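Long-range contact in response regulator receiver protein (Desulfuromonas acetoxidans, PDB 2ZAY), which probably takes part in two-component-type signalling, this chain being its CheY-like receiver domain: residues A60-F71 / E96-F105. Numbering follows the deposited sequence.
Sequences ANMPKISGMDLF and EEAQLLDMGF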
# COMPACT_ATOMS: atom_id res chain seq x y z
N ALA A 60 -2.18 -1.87 -7.54
CA ALA A 60 -2.27 -3.28 -7.92
C ALA A 60 -1.66 -3.56 -9.29
O ALA A 60 -0.84 -4.46 -9.45
CB ALA A 60 -3.72 -3.72 -7.90
N ASN A 61 -2.07 -2.78 -10.29
CA ASN A 61 -1.57 -2.98 -11.64
C ASN A 61 -0.51 -1.96 -12.05
O ASN A 61 -0.84 -0.84 -12.42
CB ASN A 61 -2.75 -2.95 -12.61
CG ASN A 61 -3.85 -3.91 -12.20
OD1 ASN A 61 -3.69 -5.13 -12.29
ND2 ASN A 61 -4.97 -3.36 -11.74
N MET A 62 0.76 -2.37 -11.96
CA MET A 62 1.88 -1.52 -12.34
C MET A 62 2.64 -2.25 -13.46
O MET A 62 2.80 -3.47 -13.42
CB MET A 62 2.83 -1.28 -11.16
CG MET A 62 2.23 -0.53 -9.98
SD MET A 62 3.43 -0.08 -8.69
CE MET A 62 3.72 -1.70 -7.91
N PRO A 63 3.12 -1.50 -14.47
CA PRO A 63 3.86 -2.14 -15.57
C PRO A 63 5.16 -2.76 -15.08
O PRO A 63 5.77 -2.27 -14.13
CB PRO A 63 4.07 -0.99 -16.55
CG PRO A 63 4.16 0.20 -15.65
CD PRO A 63 3.03 -0.05 -14.67
N LYS A 64 5.59 -3.83 -15.75
CA LYS A 64 6.83 -4.52 -15.41
C LYS A 64 6.65 -5.32 -14.12
O LYS A 64 6.59 -6.55 -14.15
CB LYS A 64 7.98 -3.53 -15.25
CG LYS A 64 8.23 -2.64 -16.46
CD LYS A 64 8.69 -3.44 -17.67
CE LYS A 64 8.90 -2.53 -18.88
NZ LYS A 64 9.38 -3.29 -20.07
N ILE A 65 6.56 -4.62 -12.99
CA ILE A 65 6.38 -5.27 -11.69
C ILE A 65 5.06 -4.82 -11.07
O ILE A 65 4.86 -3.64 -10.78
CB ILE A 65 7.53 -4.94 -10.74
CG1 ILE A 65 8.87 -5.16 -11.45
CG2 ILE A 65 7.46 -5.85 -9.51
CD1 ILE A 65 10.09 -4.93 -10.57
N SER A 66 4.16 -5.77 -10.86
CA SER A 66 2.84 -5.48 -10.31
C SER A 66 2.79 -5.45 -8.78
O SER A 66 3.77 -5.78 -8.10
CB SER A 66 1.84 -6.52 -10.81
OG SER A 66 2.02 -7.74 -10.11
N GLY A 67 1.64 -5.04 -8.26
CA GLY A 67 1.45 -4.99 -6.82
C GLY A 67 1.52 -6.40 -6.26
O GLY A 67 1.98 -6.61 -5.15
N MET A 68 1.05 -7.38 -7.04
CA MET A 68 1.09 -8.77 -6.60
C MET A 68 2.54 -9.26 -6.57
O MET A 68 2.91 -10.07 -5.72
CB MET A 68 0.27 -9.68 -7.53
CG MET A 68 -1.24 -9.55 -7.36
SD MET A 68 -2.18 -10.75 -8.35
CE MET A 68 -1.92 -10.08 -9.99
N ASP A 69 3.36 -8.77 -7.50
CA ASP A 69 4.77 -9.14 -7.55
C ASP A 69 5.47 -8.57 -6.32
O ASP A 69 6.29 -9.23 -5.69
CB ASP A 69 5.45 -8.59 -8.81
CG ASP A 69 4.98 -9.27 -10.07
OD1 ASP A 69 4.83 -10.51 -10.05
OD2 ASP A 69 4.78 -8.57 -11.09
N LEU A 70 5.12 -7.33 -5.99
CA LEU A 70 5.70 -6.66 -4.83
C LEU A 70 5.28 -7.43 -3.57
O LEU A 70 6.10 -7.69 -2.70
CB LEU A 70 5.20 -5.22 -4.73
CG LEU A 70 5.66 -4.41 -3.51
CD1 LEU A 70 7.17 -4.43 -3.43
CD2 LEU A 70 5.15 -2.97 -3.60
N PHE A 71 4.00 -7.78 -3.49
CA PHE A 71 3.50 -8.52 -2.34
C PHE A 71 4.32 -9.79 -2.15
O PHE A 71 4.77 -10.10 -1.04
CB PHE A 71 2.03 -8.90 -2.56
CG PHE A 71 1.41 -9.60 -1.38
CD1 PHE A 71 0.83 -8.87 -0.35
CD2 PHE A 71 1.40 -10.99 -1.31
CE1 PHE A 71 0.25 -9.52 0.75
CE2 PHE A 71 0.83 -11.65 -0.22
CZ PHE A 71 0.25 -10.91 0.81
N GLU A 96 -10.97 -9.03 -9.40
CA GLU A 96 -9.65 -8.57 -8.99
C GLU A 96 -9.62 -8.39 -7.48
O GLU A 96 -8.67 -8.80 -6.81
CB GLU A 96 -9.29 -7.23 -9.63
CG GLU A 96 -7.86 -6.79 -9.33
CD GLU A 96 -7.60 -5.34 -9.67
OE1 GLU A 96 -6.48 -5.02 -10.11
OE2 GLU A 96 -8.51 -4.50 -9.49
N GLU A 97 -10.68 -7.78 -6.94
CA GLU A 97 -10.76 -7.57 -5.50
C GLU A 97 -10.64 -8.90 -4.78
O GLU A 97 -9.83 -9.05 -3.87
CB GLU A 97 -12.09 -6.88 -5.12
CG GLU A 97 -12.24 -6.61 -3.61
CD GLU A 97 -13.40 -5.67 -3.28
OE1 GLU A 97 -13.93 -5.03 -4.22
OE2 GLU A 97 -13.76 -5.56 -2.09
N ALA A 98 -11.44 -9.89 -5.20
CA ALA A 98 -11.39 -11.21 -4.58
C ALA A 98 -10.02 -11.86 -4.71
O ALA A 98 -9.53 -12.45 -3.76
CB ALA A 98 -12.47 -12.12 -5.17
N GLN A 99 -9.40 -11.77 -5.89
CA GLN A 99 -8.07 -12.37 -6.07
C GLN A 99 -7.03 -11.78 -5.12
O GLN A 99 -6.25 -12.52 -4.50
CB GLN A 99 -7.59 -12.20 -7.51
CG GLN A 99 -6.09 -12.48 -7.69
CD GLN A 99 -5.61 -12.32 -9.13
OE1 GLN A 99 -6.01 -11.39 -9.83
NE2 GLN A 99 -4.74 -13.23 -9.57
N LEU A 100 -6.99 -10.46 -5.00
CA LEU A 100 -6.01 -9.82 -4.12
C LEU A 100 -6.27 -10.16 -2.66
O LEU A 100 -5.35 -10.50 -1.91
CB LEU A 100 -6.02 -8.31 -4.33
CG LEU A 100 -5.55 -7.86 -5.71
CD1 LEU A 100 -5.50 -6.33 -5.75
CD2 LEU A 100 -4.18 -8.44 -6.01
N LEU A 101 -7.53 -10.08 -2.24
CA LEU A 101 -7.85 -10.42 -0.86
C LEU A 101 -7.53 -11.90 -0.58
O LEU A 101 -7.00 -12.24 0.48
CB LEU A 101 -9.34 -10.16 -0.57
CG LEU A 101 -9.79 -8.69 -0.52
CD1 LEU A 101 -11.27 -8.63 -0.17
CD2 LEU A 101 -8.98 -7.94 0.52
N ASP A 102 -7.83 -12.77 -1.54
CA ASP A 102 -7.57 -14.21 -1.36
C ASP A 102 -6.08 -14.50 -1.19
O ASP A 102 -5.70 -15.42 -0.47
CB ASP A 102 -8.14 -15.02 -2.53
CG ASP A 102 -9.67 -15.05 -2.52
OD1 ASP A 102 -10.29 -14.84 -1.46
OD2 ASP A 102 -10.28 -15.31 -3.59
N MET A 103 -5.25 -13.70 -1.86
CA MET A 103 -3.79 -13.77 -1.84
C MET A 103 -3.19 -13.40 -0.49
O MET A 103 -2.09 -13.85 -0.14
CB MET A 103 -3.19 -12.79 -2.83
CG MET A 103 -2.78 -13.33 -4.15
SD MET A 103 -2.09 -11.96 -5.07
CE MET A 103 -0.40 -11.97 -4.52
N GLY A 104 -3.88 -12.52 0.24
CA GLY A 104 -3.36 -12.10 1.53
C GLY A 104 -3.29 -10.59 1.72
O GLY A 104 -2.87 -10.12 2.78
N PHE A 105 -3.66 -9.83 0.69
CA PHE A 105 -3.66 -8.37 0.85
C PHE A 105 -4.61 -8.11 2.01
O PHE A 105 -5.71 -8.68 2.07
CB PHE A 105 -4.16 -7.69 -0.43
CG PHE A 105 -3.07 -7.46 -1.46
CD1 PHE A 105 -2.32 -6.29 -1.44
CD2 PHE A 105 -2.78 -8.43 -2.42
CE1 PHE A 105 -1.28 -6.09 -2.37
CE2 PHE A 105 -1.74 -8.24 -3.35
CZ PHE A 105 -1.00 -7.07 -3.32
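Residues 67-71 of helix 67-75 and 96-103 of helix 94-103 run almost parallel, their axes 6° and 11.7 Å apart, Met68 level with Leu100 and Phe71 with Phe105. Phe71, its CG swung anti to the backbone N (chi1 -176°), sends its ring across to the end of the second helix. Its CB lies 3.6 Å from Phe105 CZ, and its CD1 sits over the face of the Phe105 ring; the planes are oblique, centroids 4.7 Å apart. Gly104, in a Schellman motif, lets the chain turn beside Phe71 CZ, 3.7 Å from Gly104 C. Met103 CE flanks the same ring at CD2. Met68 crosses Leu100 and Met103 at about a right angle, its CG pressed tightly to Leu100 CD2 (3.4 Å) and touching Met103 SD. In the loop before helix 67-75, Asn61 ND2 donates to the syn side of Glu96 OE1 (2.8 Å, 148°), amide and carboxylate nearly coplanar; Ser89 OG hydrogen-bonds Glu96 OE2, holding the carboxylate by its other oxygen. Ser66 and Asp69 close a capping box at the start of helix 67-75. This pairing of helices beside strand 85-89 belongs to the CheY-like (βα)5 receiver fold, with parallel strands ordered 2-1-3-4-5.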